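Local structure of hypothetical protein (Geobacillus stearothermophilus, 1U84) at residues Q8-L13 and A40-E45; G18-F23 and F68-K73. The protein is of unknown function, a small all-helical bacterial protein from a family whose role has not been established. All blocks are in the same frame, centred on the assembly; numbering follows the deposited sequence.

Contact 1: Q8-L13 and A40-E45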
ATOM      1  N   GLN A   8       0.859  14.796   7.489  1.00 19.39           N
ATOM      2  CA  GLN A   8       1.653  14.986   6.266  1.00 18.28           C
ATOM      3  C   GLN A   8       2.211  13.659   5.725  1.00 16.43           C
ATOM      4  O   GLN A   8       2.047  13.356   4.526  1.00 14.81           O
ATOM      5  CB  GLN A   8       2.773  16.007   6.525  1.00 19.95           C
ATOM      6  CG  GLN A   8       3.682  15.647   7.699  1.00 24.84           C
ATOM      7  CD  GLN A   8       3.921  16.795   8.662  1.00 29.07           C
ATOM      8  OE1 GLN A   8       2.985  17.489   9.065  1.00 32.57           O
ATOM      9  NE2 GLN A   8       5.172  16.974   9.062  1.00 31.70           N
ATOM     10  N   LEU A   9       2.847  12.876   6.599  1.00 14.39           N
ATOM     11  CA  LEU A   9       3.349  11.557   6.208  1.00 13.77           C
ATOM     12  C   LEU A   9       2.201  10.675   5.700  1.00 11.74           C
ATOM     13  O   LEU A   9       2.300  10.057   4.654  1.00 12.12           O
ATOM     14  CB  LEU A   9       4.075  10.850   7.359  1.00 13.71           C
ATOM     15  CG  LEU A   9       4.621   9.464   7.000  1.00 15.55           C
ATOM     16  CD1 LEU A   9       5.633   9.562   5.877  1.00 15.63           C
ATOM     17  CD2 LEU A   9       5.195   8.768   8.236  1.00 15.43           C
ATOM     18  N   ASN A  10       1.107  10.626   6.445  1.00 10.74           N
ATOM     19  CA  ASN A  10       0.001   9.794   5.998  1.00  9.11           C
ATOM     20  C   ASN A  10      -0.556  10.201   4.651  1.00  9.22           C
ATOM     21  O   ASN A  10      -0.854   9.335   3.837  1.00  9.59           O
ATOM     22  CB  ASN A  10      -1.091   9.733   7.071  1.00  9.47           C
ATOM     23  CG  ASN A  10      -0.633   8.952   8.300  1.00  9.28           C
ATOM     24  OD1 ASN A  10       0.304   8.162   8.212  1.00 11.05           O
ATOM     25  ND2 ASN A  10      -1.252   9.216   9.448  1.00 11.94           N
ATOM     26  N   ARG A  11      -0.685  11.501   4.410  1.00 10.81           N
ATOM     27  CA  ARG A  11      -1.218  11.938   3.107  1.00 11.95           C
ATOM     28  C   ARG A  11      -0.301  11.460   1.982  1.00 12.08           C
ATOM     29  O   ARG A  11      -0.782  11.018   0.917  1.00 10.78           O
ATOM     30  CB  ARG A  11      -1.453  13.463   3.059  1.00 12.53           C
ATOM     31  CG  ARG A  11      -2.660  13.907   3.872  1.00 15.34           C
ATOM     32  CD  ARG A  11      -2.995  15.402   3.630  1.00 17.06           C
ATOM     33  NE  ARG A  11      -1.848  16.295   3.803  1.00 22.94           N
ATOM     34  CZ  ARG A  11      -1.525  16.913   4.940  1.00 25.72           C
ATOM     35  NH1 ARG A  11      -2.257  16.738   6.039  1.00 24.60           N
ATOM     36  NH2 ARG A  11      -0.455  17.712   4.981  1.00 28.16           N
ATOM     37  N   LEU A  12       1.009  11.548   2.217  1.00 11.74           N
ATOM     38  CA  LEU A  12       1.995  11.117   1.216  1.00 11.58           C
ATOM     39  C   LEU A  12       1.905   9.611   0.974  1.00 10.79           C
ATOM     40  O   LEU A  12       1.866   9.144  -0.178  1.00 10.21           O
ATOM     41  CB  LEU A  12       3.404  11.510   1.656  1.00 12.41           C
ATOM     42  CG  LEU A  12       4.474  11.454   0.581  1.00 16.90           C
ATOM     43  CD1 LEU A  12       4.025  12.215  -0.677  1.00 18.32           C
ATOM     44  CD2 LEU A  12       5.723  12.053   1.180  1.00 18.09           C
ATOM     45  N   LEU A  13       1.840   8.843   2.059  1.00  9.59           N
ATOM     46  CA  LEU A  13       1.635   7.411   1.926  1.00  8.23           C
ATOM     47  C   LEU A  13       0.361   7.086   1.133  1.00  7.58           C
ATOM     48  O   LEU A  13       0.379   6.256   0.235  1.00  8.34           O
ATOM     49  CB  LEU A  13       1.559   6.709   3.297  1.00  8.89           C
ATOM     50  CG  LEU A  13       2.871   6.697   4.072  1.00  8.92           C
ATOM     51  CD1 LEU A  13       2.576   6.410   5.518  1.00  9.61           C
ATOM     52  CD2 LEU A  13       3.839   5.654   3.497  1.00  9.85           C
ATOM     53  N   ALA A  40      -2.205  -1.058   7.747  1.00 11.92           N
ATOM     54  CA  ALA A  40      -1.249  -2.199   7.793  1.00 10.02           C
ATOM     55  C   ALA A  40       0.180  -1.645   7.946  1.00  9.39           C
ATOM     56  O   ALA A  40       1.033  -2.303   8.531  1.00  8.70           O
ATOM     57  CB  ALA A  40      -1.335  -2.996   6.515  1.00  9.83           C
ATOM     58  N   VAL A  41       0.464  -0.520   7.283  1.00  7.49           N
ATOM     59  CA  VAL A  41       1.792   0.149   7.399  1.00  8.79           C
ATOM     60  C   VAL A  41       2.178   0.385   8.873  1.00  9.36           C
ATOM     61  O   VAL A  41       3.350   0.274   9.242  1.00  9.81           O
ATOM     62  CB  VAL A  41       1.892   1.492   6.577  1.00  7.65           C
ATOM     63  CG1 VAL A  41       3.182   2.318   6.935  1.00  8.55           C
ATOM     64  CG2 VAL A  41       1.855   1.177   5.066  1.00 10.05           C
ATOM     65  N   TYR A  42       1.192   0.745   9.688  1.00 10.23           N
ATOM     66  CA  TYR A  42       1.473   1.002  11.096  1.00 12.37           C
ATOM     67  C   TYR A  42       1.510  -0.259  11.945  1.00 13.20           C
ATOM     68  O   TYR A  42       1.761  -0.191  13.168  1.00 14.51           O
ATOM     69  CB  TYR A  42       0.486   2.022  11.657  1.00 13.30           C
ATOM     70  CG  TYR A  42       0.840   3.413  11.215  1.00 11.90           C
ATOM     71  CD1 TYR A  42       1.905   4.101  11.795  1.00 11.35           C
ATOM     72  CD2 TYR A  42       0.144   4.020  10.182  1.00 10.84           C
ATOM     73  CE1 TYR A  42       2.246   5.372  11.385  1.00 14.76           C
ATOM     74  CE2 TYR A  42       0.457   5.298   9.757  1.00 12.65           C
ATOM     75  CZ  TYR A  42       1.511   5.979  10.369  1.00 14.16           C
ATOM     76  OH  TYR A  42       1.837   7.241   9.921  1.00 15.06           O
ATOM     77  N   GLU A  43       1.307  -1.409  11.318  1.00 12.99           N
ATOM     78  CA  GLU A  43       1.242  -2.667  12.081  1.00 12.46           C
ATOM     79  C   GLU A  43       2.482  -3.519  11.965  1.00 12.40           C
ATOM     80  O   GLU A  43       2.584  -4.564  12.637  1.00 12.93           O
ATOM     81  CB  GLU A  43      -0.014  -3.455  11.695  1.00 13.93           C
ATOM     82  CG  GLU A  43      -1.280  -2.753  12.170  1.00 16.67           C
ATOM     83  CD  GLU A  43      -2.555  -3.356  11.597  1.00 22.40           C
ATOM     84  OE1 GLU A  43      -2.455  -4.241  10.712  1.00 22.97           O
ATOM     85  OE2 GLU A  43      -3.652  -2.919  12.028  1.00 24.20           O
ATOM     86  N   THR A  44       3.417  -3.082  11.126  1.00 11.10           N
ATOM     87  CA  THR A  44       4.649  -3.824  10.874  1.00 10.98           C
ATOM     88  C   THR A  44       5.820  -2.929  10.486  1.00 11.11           C
ATOM     89  O   THR A  44       5.625  -1.750  10.137  1.00 11.93           O
ATOM     90  CB  THR A  44       4.397  -4.872   9.781  1.00 10.72           C
ATOM     91  OG1 THR A  44       5.483  -5.819   9.748  1.00 11.16           O
ATOM     92  CG2 THR A  44       4.187  -4.210   8.386  1.00 12.69           C
ATOM     93  N   GLU A  45       7.031  -3.477  10.548  1.00 10.92           N
ATOM     94  CA  GLU A  45       8.201  -2.841   9.920  1.00 11.40           C
ATOM     95  C   GLU A  45       8.786  -3.735   8.819  1.00 10.29           C
ATOM     96  O   GLU A  45       9.838  -3.430   8.258  1.00 12.00           O
ATOM     97  CB  GLU A  45       9.304  -2.578  10.958  1.00 12.22           C
ATOM     98  CG  GLU A  45       8.887  -1.863  12.259  1.00 14.24           C
ATOM     99  CD  GLU A  45       8.297  -0.473  12.084  1.00 21.42           C
ATOM    100  OE1 GLU A  45       8.584   0.198  11.079  1.00 21.07           O
ATOM    101  OE2 GLU A  45       7.540  -0.053  12.995  1.00 25.16           O
TER

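Contact 2: G18-F23 and F68-K73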
ATOM      1  N   GLY A  18      -2.401   5.149  -3.768  1.00  8.85           N
ATOM      2  CA  GLY A  18      -3.370   5.389  -4.868  1.00 10.21           C
ATOM      3  C   GLY A  18      -2.644   5.362  -6.203  1.00 11.30           C
ATOM      4  O   GLY A  18      -3.093   4.717  -7.194  1.00 11.65           O
ATOM      5  N   ALA A  19      -1.498   6.046  -6.226  1.00 10.79           N
ATOM      6  CA  ALA A  19      -0.710   6.167  -7.463  1.00 12.49           C
ATOM      7  C   ALA A  19      -0.179   4.851  -8.006  1.00 11.93           C
ATOM      8  O   ALA A  19       0.050   4.720  -9.234  1.00 13.86           O
ATOM      9  CB  ALA A  19       0.413   7.171  -7.294  1.00 13.81           C
ATOM     10  N   TRP A  20      -0.001   3.866  -7.130  1.00 11.39           N
ATOM     11  CA  TRP A  20       0.383   2.508  -7.523  1.00 10.54           C
ATOM     12  C   TRP A  20      -0.484   1.995  -8.694  1.00 11.28           C
ATOM     13  O   TRP A  20       0.035   1.435  -9.677  1.00 11.89           O
ATOM     14  CB  TRP A  20       0.254   1.576  -6.322  1.00 11.19           C
ATOM     15  CG  TRP A  20       0.893   0.242  -6.474  1.00 10.10           C
ATOM     16  CD1 TRP A  20       2.146  -0.044  -6.984  1.00 12.35           C
ATOM     17  CD2 TRP A  20       0.348  -0.984  -6.039  1.00  9.51           C
ATOM     18  NE1 TRP A  20       2.391  -1.387  -6.906  1.00  9.37           N
ATOM     19  CE2 TRP A  20       1.310  -1.994  -6.302  1.00 10.51           C
ATOM     20  CE3 TRP A  20      -0.860  -1.340  -5.404  1.00  8.51           C
ATOM     21  CZ2 TRP A  20       1.073  -3.332  -5.996  1.00 10.12           C
ATOM     22  CZ3 TRP A  20      -1.089  -2.674  -5.096  1.00 10.69           C
ATOM     23  CH2 TRP A  20      -0.117  -3.657  -5.381  1.00 12.20           C
ATOM     24  N   ASP A  21      -1.792   2.242  -8.591  1.00 10.40           N
ATOM     25  CA  ASP A  21      -2.747   2.020  -9.695  1.00 11.26           C
ATOM     26  C   ASP A  21      -2.454   0.731 -10.499  1.00 11.29           C
ATOM     27  O   ASP A  21      -2.198   0.775 -11.726  1.00 12.02           O
ATOM     28  CB  ASP A  21      -2.832   3.266 -10.600  1.00 11.94           C
ATOM     29  CG  ASP A  21      -4.000   3.200 -11.589  1.00 13.27           C
ATOM     30  OD1 ASP A  21      -4.850   2.280 -11.477  1.00 12.07           O
ATOM     31  OD2 ASP A  21      -4.056   4.076 -12.488  1.00 16.82           O
ATOM     32  N   PRO A  22      -2.503  -0.432  -9.839  1.00 11.18           N
ATOM     33  CA  PRO A  22      -2.148  -1.705 -10.479  1.00 12.08           C
ATOM     34  C   PRO A  22      -3.067  -2.112 -11.617  1.00 13.04           C
ATOM     35  O   PRO A  22      -2.659  -2.901 -12.461  1.00 14.49           O
ATOM     36  CB  PRO A  22      -2.281  -2.718  -9.349  1.00 13.56           C
ATOM     37  CG  PRO A  22      -3.244  -2.064  -8.384  1.00 10.84           C
ATOM     38  CD  PRO A  22      -2.861  -0.633  -8.416  1.00  9.89           C
ATOM     39  N   PHE A  23      -4.275  -1.554 -11.667  1.00 12.29           N
ATOM     40  CA  PHE A  23      -5.215  -1.982 -12.715  1.00 12.44           C
ATOM     41  C   PHE A  23      -5.557  -0.868 -13.712  1.00 11.88           C
ATOM     42  O   PHE A  23      -6.495  -1.000 -14.508  1.00 12.02           O
ATOM     43  CB  PHE A  23      -6.459  -2.595 -12.064  1.00 12.58           C
ATOM     44  CG  PHE A  23      -6.158  -3.819 -11.254  1.00 12.16           C
ATOM     45  CD1 PHE A  23      -5.521  -4.916 -11.844  1.00 15.15           C
ATOM     46  CD2 PHE A  23      -6.464  -3.866  -9.895  1.00 11.56           C
ATOM     47  CE1 PHE A  23      -5.223  -6.070 -11.087  1.00 16.84           C
ATOM     48  CE2 PHE A  23      -6.159  -5.007  -9.124  1.00 12.95           C
ATOM     49  CZ  PHE A  23      -5.523  -6.097  -9.729  1.00 14.37           C
ATOM     50  N   PHE A  68       2.841 -11.381  -5.905  1.00 11.00           N
ATOM     51  CA  PHE A  68       3.526 -11.019  -4.675  1.00 11.26           C
ATOM     52  C   PHE A  68       4.690 -10.041  -4.882  1.00 10.44           C
ATOM     53  O   PHE A  68       4.804  -9.070  -4.123  1.00  9.13           O
ATOM     54  CB  PHE A  68       3.970 -12.255  -3.869  1.00 11.72           C
ATOM     55  CG  PHE A  68       4.491 -11.917  -2.494  1.00 12.22           C
ATOM     56  CD1 PHE A  68       3.618 -11.795  -1.431  1.00 16.32           C
ATOM     57  CD2 PHE A  68       5.863 -11.680  -2.293  1.00 14.79           C
ATOM     58  CE1 PHE A  68       4.090 -11.468  -0.149  1.00 16.43           C
ATOM     59  CE2 PHE A  68       6.340 -11.349  -1.030  1.00 13.78           C
ATOM     60  CZ  PHE A  68       5.444 -11.245   0.041  1.00 14.13           C
ATOM     61  N   PRO A  69       5.607 -10.304  -5.835  1.00  9.83           N
ATOM     62  CA  PRO A  69       6.747  -9.365  -5.962  1.00 10.54           C
ATOM     63  C   PRO A  69       6.337  -7.924  -6.314  1.00 10.42           C
ATOM     64  O   PRO A  69       7.031  -6.994  -5.936  1.00 11.51           O
ATOM     65  CB  PRO A  69       7.599  -9.985  -7.066  1.00 11.60           C
ATOM     66  CG  PRO A  69       7.212 -11.510  -7.030  1.00  9.71           C
ATOM     67  CD  PRO A  69       5.726 -11.453  -6.756  1.00 10.29           C
ATOM     68  N   HIS A  70       5.223  -7.750  -7.027  1.00 10.52           N
ATOM     69  CA  HIS A  70       4.689  -6.400  -7.276  1.00 10.01           C
ATOM     70  C   HIS A  70       4.251  -5.759  -5.931  1.00  9.06           C
ATOM     71  O   HIS A  70       4.581  -4.610  -5.680  1.00  7.88           O
ATOM     72  CB  HIS A  70       3.519  -6.437  -8.277  1.00 11.51           C
ATOM     73  CG  HIS A  70       3.268  -5.126  -8.940  1.00 14.77           C
ATOM     74  ND1 HIS A  70       4.146  -4.583  -9.851  1.00 17.48           N
ATOM     75  CD2 HIS A  70       2.231  -4.262  -8.855  1.00 16.27           C
ATOM     76  CE1 HIS A  70       3.669  -3.433 -10.287  1.00 16.71           C
ATOM     77  NE2 HIS A  70       2.517  -3.207  -9.686  1.00 14.66           N
ATOM     78  N   CYS A  71       3.480  -6.497  -5.124  1.00  8.90           N
ATOM     79  CA  CYS A  71       3.134  -6.067  -3.747  1.00  8.34           C
ATOM     80  C   CYS A  71       4.383  -5.732  -2.924  1.00  9.81           C
ATOM     81  O   CYS A  71       4.397  -4.735  -2.200  1.00  8.98           O
ATOM     82  CB  CYS A  71       2.309  -7.127  -3.053  1.00 10.05           C
ATOM     83  SG  CYS A  71       0.733  -7.435  -3.945  1.00 10.82           S
ATOM     84  N   LEU A  72       5.418  -6.570  -3.028  1.00  9.49           N
ATOM     85  CA  LEU A  72       6.632  -6.368  -2.228  1.00  9.81           C
ATOM     86  C   LEU A  72       7.367  -5.065  -2.563  1.00  9.85           C
ATOM     87  O   LEU A  72       7.840  -4.402  -1.643  1.00 10.20           O
ATOM     88  CB  LEU A  72       7.564  -7.585  -2.356  1.00 10.19           C
ATOM     89  CG  LEU A  72       8.798  -7.612  -1.476  1.00 10.49           C
ATOM     90  CD1 LEU A  72       8.439  -7.611  -0.000  1.00 12.66           C
ATOM     91  CD2 LEU A  72       9.576  -8.859  -1.849  1.00 11.24           C
ATOM     92  N   LYS A  73       7.455  -4.681  -3.850  1.00  9.72           N
ATOM     93  CA  LYS A  73       8.071  -3.401  -4.206  1.00 10.86           C
ATOM     94  C   LYS A  73       7.319  -2.253  -3.556  1.00 10.08           C
ATOM     95  O   LYS A  73       7.924  -1.346  -2.976  1.00 10.02           O
ATOM     96  CB  LYS A  73       8.172  -3.193  -5.724  1.00 10.96           C
ATOM     97  CG  LYS A  73       9.329  -3.917  -6.357  1.00 13.23           C
ATOM     98  CD  LYS A  73       9.295  -3.702  -7.878  1.00 13.99           C
ATOM     99  CE  LYS A  73      10.302  -4.628  -8.572  1.00 13.49           C
ATOM    100  NZ  LYS A  73      10.309  -4.311 -10.042  1.00 13.34           N
TER
HETATM  101  O   HOH W   1       4.959  -2.269  -7.395  1.00 14.67           O
HETATM  102  O   HOH W   2       1.313  -0.969 -10.506  1.00 20.17           O

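Contact 1: Q8-L13 and A40-E45
The phenol oxygen of Tyr42 ends between two side chains of helix 8-20: it lies against the side-chain amide of Asn10, with Tyr42 OH 3.4 Å from Asn10 CG. The amide meets the edge of the phenol ring and stands at 90° to it. Leu9 brings one methyl, CD2, to 4.1 Å from Tyr42 OH, roughly at right angles to the approach of the amide. With CG anti to its own carbonyl carbon (chi1 -77°), Tyr42 points its ring across to helix 8-20 from the residue just past the end of helix 31-41. The pairing illustrates how a small four-helix protein joins its first two helices, here with an aromatic side chain just beyond one helix leaning on a turn of the other. Deeper in, the polar meeting gives way to hydrocarbon. Leu13 CD1 faces Val41 CG1 at 4.4 Å, a loose approach between buried side chains whose CA atoms are 9.1 Å apart. Leu38 adds to the same seam from helix 31-41, touching both Asn10 and Leu13, while Leu81 of helix 68-85 packs on Leu9 and Leu13. Where helix 31-41 ends, Glu43 N still bonds to Ala40 O at 2.9 Å, and Lys82 NZ reaches Val41 O by a hydrogen bond and Glu45 OE1 by a salt bridge.

Contact 2: G18-F23 and F68-K73
Trp20 and His70 lie alongside each other, their side chains running in opposite directions, and meet most closely where Trp20 CZ2 comes to 3.2 Å from His70 CD2. The five-membered ring of the indole and the imidazole are tilted by only 22°, yet displaced so much that little of one ring lies over the other, their centroids being 4.8 Å apart. The indole is carried there by a first torsion that puts CG anti to the backbone N (chi1 -167°). The close-packed part continues round the indole: buried Cys71 meets the edge of the six-membered ring, with its SG 4.1 Å from Trp20 CH2 in a sulfur-aromatic contact, and Pro22, from the turn after the helix, sets its CG 3.8 Å above one indole face.

The exposed His70 marks the looser side, and there water does the joining. One water accepts from Trp20 NE1 at 2.8 Å and donates to His70 O, sitting also over the centre of the imidazole. A second, in the imidazole plane, links Trp20 O to His70 NE2, 2.7 Å away. Replacing Trp20 by an alanine would probably open a gap beside Cys71 and Pro22 and leave the first water without its N-H donor, with the imidazole freer to turn. Around this pair the end of helix 8-20 meets the start of helix 68-85, while Tyr58 of helix 47-62 meets the indole edge-to-face, Ile54 of the same helix packs on it, and Ile66 touches it from the loop leading into helix 68-85.

Overall arrangement
Following the chain from its N terminus, helix 8-20 supplies the first partner of both contacts, its opening turns to contact 1 and its final turn, with the loop beyond, to contact 2. Contact 1 closes first, when the end of helix 31-41 comes back to residues 8-13 after 26 intervening residues. Contact 2 begins within that span, at 18-23, and closes only at 68-73, once helix 47-62 has been traversed, so the two closures cross rather than nest. Their centres are about 16 Å apart, on opposite sides of the chain's centre. Together they tie one helix near its two ends, to helix 31-41 and to helix 68-85 respectively.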